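PaxB (Photorhabdus luminescens, PDB 6EK4) is one component of an alpha-helical pore-forming toxin of the YaxAB type, and probably acts together with a PaxA partner to perforate membranes. Local coordinates at residues L52-L57 with A138-V143; T21-V26 with D56-A61. One frame throughout, in Å; residues are numbered along the deposited sequence.

From the N terminus, residues 21-26 lie on helix 19-35, the chain turns back, and residues 52-61 follow on helix 42-73. Contact 2 (21-26 with 56-61) closes this first loop, a hairpin of two helices. The chain then runs through helix 80-90 and helix 101-141, and contact 1 (52-57 with 138-143) closes a longer, mostly helical loop. The two loops neither nest nor stand apart: the second begins on the segment where the first ends, and the two share Asp56 and Leu57. Helix 42-73 is thus the shared element, gripped by helix 19-35 in contact 2 and by helix 101-141 in contact 1. The centres of contact 1 and contact 2 are about 10 Å apart.

Contact 1 of 2, residues L52-L57 with A138-V143; sequences LYSRDL and ADVSNV. With NA (sodium ion), chain E.
Tyr53 and Asp139 meet by a CH-pi contact. CB of Asp139 stands over one face of the Tyr53 ring, 3.8 Å from its centroid and 17° off the ring normal. It is offset toward the CG and CD1 side of the ring. The long directions of the two side chains are roughly perpendicular. The Asp139 carboxylate still stacks on the ring, with the two planes 27° apart. CG of Tyr53 lies opposite its own carbonyl carbon (chi1 -72°), which stands the ring up beside helix 101-141.

The apolar part of the contact centres on Val140. Val140 CG1 lies 3.5 Å from Tyr53 CB. Val140 CG1 also lies against the backbone of Tyr53. Val140 CG1 comes within 4.1 Å of Ser54 OG, but that hydroxyl is hydrogen-bonded to Ile50 O within its own helix. The other branch, Val140 CG2, meets Leu57 CD1 at 4.3 Å. Leu298 and Leu299 of helix 247-321 extend this packing, touching Ser54 and Val140 respectively.

No hydrogen bond joins the two segments. The polar groups look to other partners. The carbonyl oxygens of Val140 and Val143 both accept from Arg295 NH1, which ties the end of helix 101-141 to helix 247-321. Asp56 OD1 binds a sodium ion at 2.7 Å. A different sodium ion lies about 3 Å from the side chain of Asp139.

This is helix-to-helix packing within the long helical bundle of this toxin component. Buried valine and leucine form the inner side, and a tyrosine ring and a carboxylate form the more exposed margin.

Contact 2 of 2, residues T21-V26 with D56-A61; sequences TLSQAV and DLDEAA. With NA (sodium ion), chain E.
Asp58 of helix 42-73 reaches Ser23 of helix 19-35 between two roughly antiparallel helices. The axes of the short segments 21-26 and 56-61 make 154° and come within 10.0 Å of each other. Asp58 carries CG opposite its backbone N (chi1 -167°), which sends the carboxylate across to helix 19-35. Asp58 OD1 lies 2.7 Å from Ser23 OG. The serine hydroxyl is also hydrogen-bonded to Val19 O in its own helix.

Leu22 and Val26, one turn apart, lie to either side of Ser23 along the helix. Leu22 and Asp58 lie alongside one another, pointing opposite ways, with Leu22 CD2 4.0 Å from Asp58 OD1. Leu22 CD2 touches Leu57 CD2 at 3.9 Å, and the two leucines meet roughly perpendicular. Leu22 CD1 reaches Ala61 CB at 4.5 Å. Val26 CG2 packs on Asp58 CB, 4.1 Å away.

The carboxylate is thus buried with apolar groups close by. Its OD2 forms a salt bridge to Arg62 of its own helix, while OD1 faces the serine. The Arg62 salt bridge would offset much of the cost of burying the charge and probably favours the ionised form of Asp58; the nearby Ser23 hydroxyl may add to this.

Contact 1 of 2, residues L52-L57 with A138-V143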
loop_
_atom_site.group_PDB
_atom_site.type_symbol
_atom_site.label_atom_id
_atom_site.label_comp_id
_atom_site.label_asym_id
_atom_site.label_seq_id
_atom_site.Cartn_x
_atom_site.Cartn_y
_atom_site.Cartn_z
ATOM N N LEU A 52 -5.345 14.108 -0.090
ATOM C CA LEU A 52 -6.140 15.325 0.082
ATOM C C LEU A 52 -7.059 15.562 -1.120
ATOM O O LEU A 52 -8.247 15.844 -0.955
ATOM C CB LEU A 52 -5.225 16.536 0.294
ATOM C CG LEU A 52 -5.844 17.740 1.010
ATOM C CD1 LEU A 52 -5.942 17.483 2.509
ATOM C CD2 LEU A 52 -5.036 19.001 0.741
ATOM N N TYR A 53 -6.500 15.449 -2.323
ATOM C CA TYR A 53 -7.282 15.570 -3.555
ATOM C C TYR A 53 -8.209 14.366 -3.768
ATOM O O TYR A 53 -9.279 14.507 -4.360
ATOM C CB TYR A 53 -6.367 15.741 -4.776
ATOM C CG TYR A 53 -5.675 17.090 -4.884
ATOM C CD1 TYR A 53 -6.389 18.280 -4.757
ATOM C CD2 TYR A 53 -4.310 17.173 -5.154
ATOM C CE1 TYR A 53 -5.759 19.511 -4.870
ATOM C CE2 TYR A 53 -3.673 18.398 -5.268
ATOM C CZ TYR A 53 -4.400 19.563 -5.126
ATOM O OH TYR A 53 -3.769 20.781 -5.241
ATOM N N SER A 54 -7.795 13.189 -3.299
ATOM C CA SER A 54 -8.649 11.994 -3.348
ATOM C C SER A 54 -9.926 12.197 -2.542
ATOM O O SER A 54 -11.012 11.821 -2.980
ATOM C CB SER A 54 -7.907 10.763 -2.817
ATOM O OG SER A 54 -6.943 10.306 -3.747
ATOM N N ARG A 55 -9.783 12.791 -1.362
ATOM C CA ARG A 55 -10.919 13.088 -0.500
ATOM C C ARG A 55 -11.815 14.165 -1.116
ATOM O O ARG A 55 -13.037 14.101 -0.988
ATOM C CB ARG A 55 -10.434 13.522 0.884
ATOM C CG ARG A 55 -11.512 13.508 1.954
ATOM C CD ARG A 55 -10.906 13.512 3.348
ATOM N NE ARG A 55 -10.065 14.686 3.582
ATOM C CZ ARG A 55 -9.381 14.912 4.702
ATOM N NH1 ARG A 55 -8.646 16.015 4.815
ATOM N NH2 ARG A 55 -9.426 14.048 5.714
ATOM N N ASP A 56 -11.205 15.145 -1.782
ATOM C CA ASP A 56 -11.957 16.169 -2.513
ATOM C C ASP A 56 -12.762 15.565 -3.663
ATOM O O ASP A 56 -13.890 15.986 -3.923
ATOM C CB ASP A 56 -11.020 17.254 -3.067
ATOM C CG ASP A 56 -10.533 18.220 -1.999
ATOM O OD1 ASP A 56 -11.223 18.393 -0.971
ATOM O OD2 ASP A 56 -9.458 18.824 -2.201
ATOM N N LEU A 57 -12.171 14.595 -4.358
ATOM C CA LEU A 57 -12.854 13.890 -5.445
ATOM C C LEU A 57 -14.039 13.098 -4.898
ATOM O O LEU A 57 -15.122 13.105 -5.484
ATOM C CB LEU A 57 -11.882 12.957 -6.176
ATOM C CG LEU A 57 -12.367 12.311 -7.481
ATOM C CD1 LEU A 57 -11.196 12.059 -8.416
ATOM C CD2 LEU A 57 -13.134 11.017 -7.238
ATOM N N ALA A 138 -7.975 15.256 -12.583
ATOM C CA ALA A 138 -6.709 15.870 -12.974
ATOM C C ALA A 138 -5.805 16.099 -11.765
ATOM O O ALA A 138 -4.607 15.820 -11.823
ATOM C CB ALA A 138 -6.959 17.182 -13.702
ATOM N N ASP A 139 -6.385 16.597 -10.674
ATOM C CA ASP A 139 -5.624 16.919 -9.463
ATOM C C ASP A 139 -4.955 15.693 -8.833
ATOM O O ASP A 139 -3.787 15.756 -8.445
ATOM C CB ASP A 139 -6.522 17.607 -8.424
ATOM C CG ASP A 139 -6.821 19.064 -8.764
ATOM O OD1 ASP A 139 -6.022 19.701 -9.487
ATOM O OD2 ASP A 139 -7.858 19.577 -8.288
ATOM N N VAL A 140 -5.693 14.588 -8.733
ATOM C CA VAL A 140 -5.161 13.365 -8.117
ATOM C C VAL A 140 -4.144 12.654 -9.013
ATOM O O VAL A 140 -3.141 12.136 -8.525
ATOM C CB VAL A 140 -6.272 12.362 -7.704
ATOM C CG1 VAL A 140 -7.266 13.016 -6.754
ATOM C CG2 VAL A 140 -6.984 11.776 -8.915
ATOM N N SER A 141 -4.401 12.642 -10.320
ATOM C CA SER A 141 -3.568 11.897 -11.270
ATOM C C SER A 141 -2.253 12.596 -11.623
ATOM O O SER A 141 -1.269 11.928 -11.943
ATOM C CB SER A 141 -4.354 11.612 -12.552
ATOM O OG SER A 141 -4.714 12.813 -13.208
ATOM N N ASN A 142 -2.232 13.928 -11.564
ATOM C CA ASN A 142 -1.044 14.701 -11.957
ATOM C C ASN A 142 0.107 14.680 -10.946
ATOM O O ASN A 142 1.210 15.131 -11.261
ATOM C CB ASN A 142 -1.423 16.155 -12.281
ATOM C CG ASN A 142 -2.112 16.300 -13.629
ATOM O OD1 ASN A 142 -2.048 15.409 -14.480
ATOM N ND2 ASN A 142 -2.772 17.436 -13.833
ATOM N N VAL A 143 -0.139 14.166 -9.743
ATOM C CA VAL A 143 0.926 14.001 -8.754
ATOM C C VAL A 143 1.755 12.776 -9.133
ATOM O O VAL A 143 1.236 11.661 -9.158
ATOM C CB VAL A 143 0.370 13.828 -7.323
ATOM C CG1 VAL A 143 1.510 13.683 -6.322
ATOM C CG2 VAL A 143 -0.523 15.004 -6.950
HETATM NA NA NA E . -12.330 20.177 0.657
#

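Contact 2 of 2, residues T21-V26 with D56-A61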
loop_
_atom_site.group_PDB
_atom_site.type_symbol
_atom_site.label_atom_id
_atom_site.label_comp_id
_atom_site.label_asym_id
_atom_site.label_seq_id
_atom_site.Cartn_x
_atom_site.Cartn_y
_atom_site.Cartn_z
ATOM N N THR A 21 -16.170 0.956 -3.988
ATOM C CA THR A 21 -14.806 0.748 -4.469
ATOM C C THR A 21 -14.063 2.080 -4.616
ATOM O O THR A 21 -12.855 2.155 -4.373
ATOM C CB THR A 21 -14.806 0.005 -5.822
ATOM O OG1 THR A 21 -15.475 -1.253 -5.675
ATOM C CG2 THR A 21 -13.386 -0.237 -6.320
ATOM N N LEU A 22 -14.795 3.123 -5.005
ATOM C CA LEU A 22 -14.241 4.470 -5.134
ATOM C C LEU A 22 -13.881 5.033 -3.760
ATOM O O LEU A 22 -12.755 5.478 -3.545
ATOM C CB LEU A 22 -15.244 5.397 -5.840
ATOM C CG LEU A 22 -14.713 6.673 -6.506
ATOM C CD1 LEU A 22 -15.814 7.325 -7.329
ATOM C CD2 LEU A 22 -14.145 7.665 -5.499
ATOM N N SER A 23 -14.842 5.002 -2.838
ATOM C CA SER A 23 -14.666 5.591 -1.507
ATOM C C SER A 23 -13.704 4.802 -0.617
ATOM O O SER A 23 -12.968 5.392 0.176
ATOM C CB SER A 23 -16.018 5.739 -0.805
ATOM O OG SER A 23 -16.850 6.654 -1.498
ATOM N N GLN A 24 -13.719 3.476 -0.741
ATOM C CA GLN A 24 -12.812 2.620 0.023
ATOM C C GLN A 24 -11.361 2.841 -0.406
ATOM O O GLN A 24 -10.454 2.795 0.423
ATOM C CB GLN A 24 -13.192 1.141 -0.140
ATOM C CG GLN A 24 -12.375 0.172 0.707
ATOM C CD GLN A 24 -12.572 0.377 2.197
ATOM O OE1 GLN A 24 -13.695 0.329 2.698
ATOM N NE2 GLN A 24 -11.476 0.603 2.917
ATOM N N ALA A 25 -11.152 3.076 -1.700
ATOM C CA ALA A 25 -9.819 3.368 -2.224
ATOM C C ALA A 25 -9.291 4.699 -1.690
ATOM O O ALA A 25 -8.104 4.821 -1.386
ATOM C CB ALA A 25 -9.836 3.378 -3.744
ATOM N N VAL A 26 -10.178 5.687 -1.578
ATOM C CA VAL A 26 -9.835 6.984 -0.990
ATOM C C VAL A 26 -9.497 6.819 0.495
ATOM O O VAL A 26 -8.561 7.446 0.997
ATOM C CB VAL A 26 -10.984 8.006 -1.166
ATOM C CG1 VAL A 26 -10.715 9.286 -0.386
ATOM C CG2 VAL A 26 -11.190 8.328 -2.640
ATOM N N ASP A 56 -11.205 15.145 -1.782
ATOM C CA ASP A 56 -11.957 16.169 -2.513
ATOM C C ASP A 56 -12.762 15.565 -3.663
ATOM O O ASP A 56 -13.890 15.986 -3.923
ATOM C CB ASP A 56 -11.020 17.254 -3.067
ATOM C CG ASP A 56 -10.533 18.220 -1.999
ATOM O OD1 ASP A 56 -11.223 18.393 -0.971
ATOM O OD2 ASP A 56 -9.458 18.824 -2.201
ATOM N N LEU A 57 -12.171 14.595 -4.358
ATOM C CA LEU A 57 -12.854 13.890 -5.445
ATOM C C LEU A 57 -14.039 13.098 -4.898
ATOM O O LEU A 57 -15.122 13.105 -5.484
ATOM C CB LEU A 57 -11.882 12.957 -6.176
ATOM C CG LEU A 57 -12.367 12.311 -7.481
ATOM C CD1 LEU A 57 -11.196 12.059 -8.416
ATOM C CD2 LEU A 57 -13.134 11.017 -7.238
ATOM N N ASP A 58 -13.821 12.423 -3.772
ATOM C CA ASP A 58 -14.875 11.663 -3.100
ATOM C C ASP A 58 -16.028 12.572 -2.672
ATOM O O ASP A 58 -17.195 12.204 -2.811
ATOM C CB ASP A 58 -14.305 10.932 -1.880
ATOM C CG ASP A 58 -15.256 9.890 -1.324
ATOM O OD1 ASP A 58 -15.766 9.065 -2.108
ATOM O OD2 ASP A 58 -15.485 9.890 -0.097
ATOM N N GLU A 59 -15.690 13.751 -2.152
ATOM C CA GLU A 59 -16.684 14.760 -1.765
ATOM C C GLU A 59 -17.523 15.205 -2.961
ATOM O O GLU A 59 -18.740 15.354 -2.851
ATOM C CB GLU A 59 -16.001 15.983 -1.136
ATOM C CG GLU A 59 -15.493 15.763 0.282
ATOM C CD GLU A 59 -14.469 16.800 0.718
ATOM O OE1 GLU A 59 -14.510 17.948 0.222
ATOM O OE2 GLU A 59 -13.619 16.467 1.569
ATOM N N ALA A 60 -16.861 15.418 -4.096
ATOM C CA ALA A 60 -17.536 15.821 -5.327
ATOM C C ALA A 60 -18.475 14.727 -5.826
ATOM O O ALA A 60 -19.586 15.013 -6.277
ATOM C CB ALA A 60 -16.515 16.169 -6.399
ATOM N N ALA A 61 -18.024 13.478 -5.740
ATOM C CA ALA A 61 -18.831 12.330 -6.153
ATOM C C ALA A 61 -20.079 12.174 -5.281
ATOM O O ALA A 61 -21.169 11.925 -5.798
ATOM C CB ALA A 61 -17.999 11.058 -6.112
HETATM NA NA NA E . -12.330 20.177 0.657
#